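Local coordinates for Ras-associated and pleckstrin homology domains-containing protein 1 (Homo sapiens, PDB 4GMV), which mediates localized membrane signals, is implicated in regulating lamellipodial dynamics, and interacts with EVL and VASP to target them to the leading edge, at residues E81-R86 with Y213-R218; G170-K175 with N219-P224. All blocks are in the same frame, centred on the assembly; numbering follows the deposited sequence.

In the fold
Both contacts gather round the short helix 217-220 of the PH domain, with their centres about 13 Å apart. Contact 1 lies at the junction of the Ras-associating (RA) and PH domains and pairs strand 84-87 of the first with strand 210-214 of the second. Contact 2 lies entirely within the PH domain, nearer the surface, and sets the turn after the helix against the connection between strands 161-167 and 174-181. A probable backbone hydrogen bond, Ala223 N to Tyr217 O at 3.3 Å, joins the two. The Tyr217 and Tyr221 rings also meet edge-to-face. Tyr217 is a known ABL1 phosphorylation site, unmodified here. The centre of contact 2 is about 24 Å from that of the chain.

Contact 1. Residues E81-R86 with Y213-R218; sequences ELQMER and YGQDYR
An antiparallel strand pairing between the RA and PH domains brings Met84 opposite Gly214 and Glu85 opposite Tyr213. The latter is the hydrogen-bonded pair, with Glu85 N to Tyr213 O at 2.9 Å and Tyr213 N to Glu85 O at 2.6 Å. A further bond runs from Gln215 N to Gln83 O (2.8 Å), beyond the last paired residue of the PH strand. Gln83 and Met84 form a G1 beta bulge against strand 74-79.

Tyr217 reaches back from the first turn of helix 217-220. One face of its ring rests on Gly214 CA, and its OH donates to Leu82 O at 2.7 Å, meeting the carbonyl almost head-on (C=O...O 167°). Met84 holds CG between its backbone N and carbonyl carbon (chi1 67°) and then bends at chi3, which carries CE to 3.4 Å from Tyr217 OH. Val230 of the PH domain also packs against both side chains.

On the face of the strand pair that carries Glu85 and Tyr213, opposite Met84, the Glu85 carboxylate approaches the Tyr213 ring obliquely, its plane 75° from that of the ring. The Gln215 side chain crosses that of Glu85 at about a right angle and brings NE2 to 3.2 Å from Glu85 CG.

Continuous strand pairing across a domain boundary of this kind joins the RA and PH domains of this MRL-family protein.

Contact 2. Residues G170-K175 with N219-P224; sequences GKKSWK and NKYKAP
Trp174, at the start of strand 174-181, the second strand of the PH barrel, meets Tyr221 in the loop that follows helix 217-220. In many PH domains the loop between the first two strands helps bind phosphoinositide headgroups; the basic residues here are consistent with such a role.

The polar link is a single hydrogen bond. Trp174 NE1 donates to Tyr221 O at 2.8 Å with an N-H...O angle of 168°. Trp174 CG stands anti to the carbonyl carbon (chi1 -58°), a setting that helps bring the indole N-H to this acceptor. The acceptor sits at the edge of the indole, close to its plane, although the donor is tilted from the plane of the carbonyl. Because Tyr221 is the residue where helical backbone geometry ends, the indole takes up a carbonyl at the helix exit.

Apolar contacts spread over the same indole. Pro224 CD stands over the five-membered ring, 3.8 Å from its centroid and 10° off the normal, a CH-pi contact. Ala223 CA comes to 3.4 Å from Trp174 NE1, and Ala223 CB to 3.4 Å from Trp174 CZ2. Tyr221 CB touches the same CZ2 at 3.9 Å. Trp165 of strand 161-167 packs against both Trp174 and Pro224.

The lysines meet mainly through their methylenes. Lys172, at the centre of an inverse gamma turn, reaches the helix end with CD 3.4 Å from Lys220 O, and then bends at chi3 and chi4, which set CE and NZ. The extended Lys222 crosses it at about a right angle. Lys172 NZ and Lys222 NZ stand 5.2 Å apart, and the Lys222 chain passes over the backbone of Lys172, its CD 3.4 Å from Lys172 O.

Contact 1. Residues E81-R86 with Y213-R218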
loop_
_atom_site.group_PDB
_atom_site.type_symbol
_atom_site.label_atom_id
_atom_site.label_comp_id
_atom_site.label_asym_id
_atom_site.label_seq_id
_atom_site.Cartn_x
_atom_site.Cartn_y
_atom_site.Cartn_z
ATOM N N GLU A 81 0.404 -9.403 15.235
ATOM C CA GLU A 81 0.179 -8.933 16.597
ATOM C C GLU A 81 -0.724 -7.710 16.672
ATOM O O GLU A 81 -1.308 -7.426 17.714
ATOM C CB GLU A 81 1.510 -8.598 17.255
ATOM C CG GLU A 81 1.909 -9.564 18.349
ATOM C CD GLU A 81 2.551 -8.842 19.512
ATOM O OE1 GLU A 81 3.745 -8.479 19.395
ATOM O OE2 GLU A 81 1.856 -8.623 20.525
ATOM N N LEU A 82 -0.818 -6.977 15.572
ATOM C CA LEU A 82 -1.594 -5.747 15.563
ATOM C C LEU A 82 -2.855 -5.862 14.698
ATOM O O LEU A 82 -3.564 -4.880 14.494
ATOM C CB LEU A 82 -0.709 -4.569 15.142
ATOM C CG LEU A 82 0.488 -4.236 16.053
ATOM C CD1 LEU A 82 1.386 -3.167 15.436
ATOM C CD2 LEU A 82 0.046 -3.825 17.457
ATOM N N GLN A 83 -3.134 -7.080 14.232
ATOM C CA GLN A 83 -4.255 -7.377 13.339
ATOM C C GLN A 83 -4.485 -6.320 12.249
ATOM O O GLN A 83 -5.543 -5.685 12.180
ATOM C CB GLN A 83 -5.535 -7.649 14.125
ATOM C CG GLN A 83 -5.619 -9.047 14.720
ATOM C CD GLN A 83 -6.921 -9.282 15.463
ATOM O OE1 GLN A 83 -7.927 -8.607 15.215
ATOM N NE2 GLN A 83 -6.909 -10.233 16.388
ATOM N N MET A 84 -3.476 -6.150 11.403
ATOM C CA MET A 84 -3.550 -5.232 10.286
ATOM C C MET A 84 -2.696 -5.727 9.122
ATOM O O MET A 84 -1.830 -6.586 9.283
ATOM C CB MET A 84 -3.150 -3.802 10.715
ATOM C CG MET A 84 -1.691 -3.615 11.106
ATOM S SD MET A 84 -1.292 -1.916 11.597
ATOM C CE MET A 84 -1.913 -1.891 13.271
ATOM N N GLU A 85 -2.953 -5.188 7.943
ATOM C CA GLU A 85 -2.163 -5.520 6.768
ATOM C C GLU A 85 -1.991 -4.321 5.862
ATOM O O GLU A 85 -2.843 -3.421 5.839
ATOM C CB GLU A 85 -2.763 -6.685 5.973
ATOM C CG GLU A 85 -4.242 -6.951 6.178
ATOM C CD GLU A 85 -4.960 -7.253 4.885
ATOM O OE1 GLU A 85 -5.476 -8.390 4.732
ATOM O OE2 GLU A 85 -5.033 -6.336 4.033
ATOM N N ARG A 86 -0.867 -4.293 5.147
ATOM C CA ARG A 86 -0.745 -3.419 4.000
ATOM C C ARG A 86 -0.131 -4.151 2.826
ATOM O O ARG A 86 0.801 -4.958 2.970
ATOM C CB ARG A 86 0.011 -2.130 4.321
ATOM C CG ARG A 86 1.511 -2.226 4.273
ATOM C CD ARG A 86 2.085 -0.834 4.277
ATOM N NE ARG A 86 3.541 -0.900 4.177
ATOM C CZ ARG A 86 4.205 -0.573 3.084
ATOM N NH1 ARG A 86 3.546 -0.112 2.025
ATOM N NH2 ARG A 86 5.531 -0.675 3.063
ATOM N N TYR A 213 -4.656 -1.611 6.491
ATOM C CA TYR A 213 -6.046 -1.916 6.716
ATOM C C TYR A 213 -6.142 -2.703 8.020
ATOM O O TYR A 213 -5.515 -3.759 8.168
ATOM C CB TYR A 213 -6.561 -2.735 5.567
ATOM C CG TYR A 213 -6.695 -2.036 4.225
ATOM C CD1 TYR A 213 -7.648 -1.040 4.015
ATOM C CD2 TYR A 213 -5.922 -2.437 3.140
ATOM C CE1 TYR A 213 -7.802 -0.451 2.774
ATOM C CE2 TYR A 213 -6.067 -1.847 1.898
ATOM C CZ TYR A 213 -7.006 -0.866 1.722
ATOM O OH TYR A 213 -7.145 -0.301 0.476
ATOM N N GLY A 214 -6.898 -2.183 8.981
ATOM C CA GLY A 214 -7.144 -2.918 10.223
ATOM C C GLY A 214 -8.071 -4.088 9.957
ATOM O O GLY A 214 -8.919 -3.999 9.077
ATOM N N GLN A 215 -7.886 -5.181 10.698
ATOM C CA GLN A 215 -8.680 -6.401 10.554
ATOM C C GLN A 215 -9.533 -6.596 11.818
ATOM O O GLN A 215 -8.991 -6.709 12.922
ATOM C CB GLN A 215 -7.778 -7.645 10.359
ATOM C CG GLN A 215 -6.548 -7.484 9.453
ATOM C CD GLN A 215 -5.514 -8.618 9.607
ATOM O OE1 GLN A 215 -5.207 -9.070 10.716
ATOM N NE2 GLN A 215 -4.969 -9.074 8.480
ATOM N N ASP A 216 -10.855 -6.633 11.644
ATOM C CA ASP A 216 -11.816 -6.981 12.706
ATOM C C ASP A 216 -11.723 -6.072 13.945
ATOM O O ASP A 216 -11.807 -6.536 15.091
ATOM C CB ASP A 216 -11.696 -8.470 13.076
ATOM C CG ASP A 216 -12.816 -8.949 13.985
ATOM O OD1 ASP A 216 -12.556 -9.845 14.817
ATOM O OD2 ASP A 216 -13.948 -8.424 13.887
ATOM N N TYR A 217 -11.586 -4.770 13.698
ATOM C CA TYR A 217 -11.371 -3.787 14.763
ATOM C C TYR A 217 -12.626 -3.437 15.553
ATOM O O TYR A 217 -12.535 -2.908 16.663
ATOM C CB TYR A 217 -10.717 -2.523 14.203
ATOM C CG TYR A 217 -9.223 -2.638 14.019
ATOM C CD1 TYR A 217 -8.575 -3.866 14.147
ATOM C CD2 TYR A 217 -8.459 -1.523 13.696
ATOM C CE1 TYR A 217 -7.207 -3.979 13.969
ATOM C CE2 TYR A 217 -7.094 -1.630 13.511
ATOM C CZ TYR A 217 -6.474 -2.860 13.654
ATOM O OH TYR A 217 -5.114 -2.967 13.478
ATOM N N ARG A 218 -13.788 -3.736 14.981
ATOM C CA ARG A 218 -15.071 -3.568 15.658
ATOM C C ARG A 218 -15.097 -4.397 16.937
ATOM O O ARG A 218 -15.652 -3.974 17.956
ATOM C CB ARG A 218 -16.188 -4.013 14.731
ATOM C CG ARG A 218 -17.523 -3.345 14.965
ATOM C CD ARG A 218 -18.494 -3.764 13.877
ATOM N NE ARG A 218 -19.860 -3.360 14.194
ATOM C CZ ARG A 218 -20.679 -4.032 14.994
ATOM N NH1 ARG A 218 -20.283 -5.159 15.574
ATOM N NH2 ARG A 218 -21.903 -3.571 15.214
#

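Contact 2. Residues G170-K175 with N219-P224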
loop_
_atom_site.group_PDB
_atom_site.type_symbol
_atom_site.label_atom_id
_atom_site.label_comp_id
_atom_site.label_asym_id
_atom_site.label_seq_id
_atom_site.Cartn_x
_atom_site.Cartn_y
_atom_site.Cartn_z
ATOM N N GLY A 170 -4.311 4.639 23.683
ATOM C CA GLY A 170 -4.271 3.669 24.775
ATOM C C GLY A 170 -5.618 3.231 25.319
ATOM O O GLY A 170 -5.676 2.420 26.243
ATOM N N LYS A 171 -6.705 3.764 24.764
ATOM C CA LYS A 171 -8.047 3.374 25.197
ATOM C C LYS A 171 -8.886 2.825 24.049
ATOM O O LYS A 171 -8.714 3.232 22.902
ATOM C CB LYS A 171 -8.766 4.544 25.876
ATOM C CG LYS A 171 -8.404 4.718 27.344
ATOM C CD LYS A 171 -9.032 5.958 27.962
ATOM C CE LYS A 171 -8.152 7.188 27.783
ATOM N NZ LYS A 171 -8.645 8.341 28.593
ATOM N N LYS A 172 -9.785 1.896 24.367
ATOM C CA LYS A 172 -10.685 1.319 23.376
ATOM C C LYS A 172 -11.951 2.169 23.262
ATOM O O LYS A 172 -13.068 1.676 23.413
ATOM C CB LYS A 172 -11.015 -0.146 23.701
ATOM C CG LYS A 172 -9.797 -1.048 23.892
ATOM C CD LYS A 172 -10.075 -2.508 23.541
ATOM C CE LYS A 172 -11.039 -3.184 24.507
ATOM N NZ LYS A 172 -10.363 -3.708 25.728
ATOM N N SER A 173 -11.748 3.458 22.998
ATOM C CA SER A 173 -12.828 4.415 22.780
ATOM C C SER A 173 -12.437 5.389 21.666
ATOM O O SER A 173 -11.255 5.530 21.346
ATOM C CB SER A 173 -13.146 5.164 24.069
ATOM O OG SER A 173 -12.016 5.881 24.520
ATOM N N TRP A 174 -13.436 6.062 21.093
ATOM C CA TRP A 174 -13.277 6.801 19.836
ATOM C C TRP A 174 -13.940 8.154 19.871
ATOM O O TRP A 174 -15.056 8.300 20.374
ATOM C CB TRP A 174 -13.851 5.984 18.675
ATOM C CG TRP A 174 -13.226 4.615 18.500
ATOM C CD1 TRP A 174 -13.379 3.500 19.317
ATOM C CD2 TRP A 174 -12.337 4.171 17.415
ATOM N NE1 TRP A 174 -12.658 2.437 18.837
ATOM C CE2 TRP A 174 -12.009 2.772 17.701
ATOM C CE3 TRP A 174 -11.794 4.774 16.286
ATOM C CZ2 TRP A 174 -11.171 2.032 16.880
ATOM C CZ3 TRP A 174 -10.954 4.015 15.460
ATOM C CH2 TRP A 174 -10.654 2.677 15.750
ATOM N N LYS A 175 -13.253 9.159 19.336
ATOM C CA LYS A 175 -13.824 10.491 19.177
ATOM C C LYS A 175 -14.008 10.801 17.694
ATOM O O LYS A 175 -13.328 10.221 16.843
ATOM C CB LYS A 175 -12.939 11.555 19.838
ATOM C CG LYS A 175 -12.941 11.522 21.362
ATOM C CD LYS A 175 -12.084 12.645 21.931
ATOM C CE LYS A 175 -12.101 12.671 23.450
ATOM N NZ LYS A 175 -11.255 11.599 24.041
ATOM N N ASN A 219 -14.492 -5.581 16.873
ATOM C CA ASN A 219 -14.322 -6.426 18.045
ATOM C C ASN A 219 -13.119 -6.025 18.883
ATOM O O ASN A 219 -13.266 -5.677 20.050
ATOM C CB ASN A 219 -14.230 -7.902 17.646
ATOM C CG ASN A 219 -15.550 -8.630 17.806
ATOM O OD1 ASN A 219 -15.642 -9.599 18.561
ATOM N ND2 ASN A 219 -16.588 -8.154 17.117
ATOM N N LYS A 220 -11.940 -6.058 18.272
ATOM C CA LYS A 220 -10.666 -5.834 18.964
ATOM C C LYS A 220 -10.549 -4.469 19.655
ATOM O O LYS A 220 -9.997 -4.383 20.751
ATOM C CB LYS A 220 -9.499 -6.036 17.987
ATOM C CG LYS A 220 -8.106 -6.005 18.599
ATOM C CD LYS A 220 -7.051 -6.187 17.509
ATOM C CE LYS A 220 -5.633 -6.184 18.060
ATOM N NZ LYS A 220 -5.346 -7.382 18.898
ATOM N N TYR A 221 -11.062 -3.414 19.025
ATOM C CA TYR A 221 -10.899 -2.063 19.577
ATOM C C TYR A 221 -12.200 -1.305 19.855
ATOM O O TYR A 221 -12.190 -0.074 19.970
ATOM C CB TYR A 221 -9.964 -1.219 18.695
ATOM C CG TYR A 221 -8.524 -1.662 18.763
ATOM C CD1 TYR A 221 -7.805 -1.570 19.958
ATOM C CD2 TYR A 221 -7.882 -2.189 17.647
ATOM C CE1 TYR A 221 -6.487 -1.982 20.038
ATOM C CE2 TYR A 221 -6.563 -2.606 17.718
ATOM C CZ TYR A 221 -5.868 -2.498 18.916
ATOM O OH TYR A 221 -4.551 -2.903 19.003
ATOM N N LYS A 222 -13.307 -2.037 19.968
ATOM C CA LYS A 222 -14.628 -1.439 20.198
ATOM C C LYS A 222 -14.970 -0.398 19.130
ATOM O O LYS A 222 -15.768 0.506 19.366
ATOM C CB LYS A 222 -14.730 -0.819 21.606
ATOM C CG LYS A 222 -14.772 -1.821 22.748
ATOM C CD LYS A 222 -14.892 -1.119 24.091
ATOM C CE LYS A 222 -14.895 -2.111 25.244
ATOM N NZ LYS A 222 -14.925 -1.421 26.562
ATOM N N ALA A 223 -14.359 -0.534 17.959
ATOM C CA ALA A 223 -14.551 0.401 16.854
ATOM C C ALA A 223 -16.010 0.507 16.418
ATOM O O ALA A 223 -16.755 -0.471 16.513
ATOM C CB ALA A 223 -13.680 0.007 15.674
ATOM N N PRO A 224 -16.418 1.698 15.932
ATOM C CA PRO A 224 -17.755 1.880 15.357
ATOM C C PRO A 224 -18.027 0.936 14.182
ATOM O O PRO A 224 -19.081 0.301 14.140
ATOM C CB PRO A 224 -17.740 3.338 14.883
ATOM C CG PRO A 224 -16.730 4.003 15.748
ATOM C CD PRO A 224 -15.673 2.969 16.002
#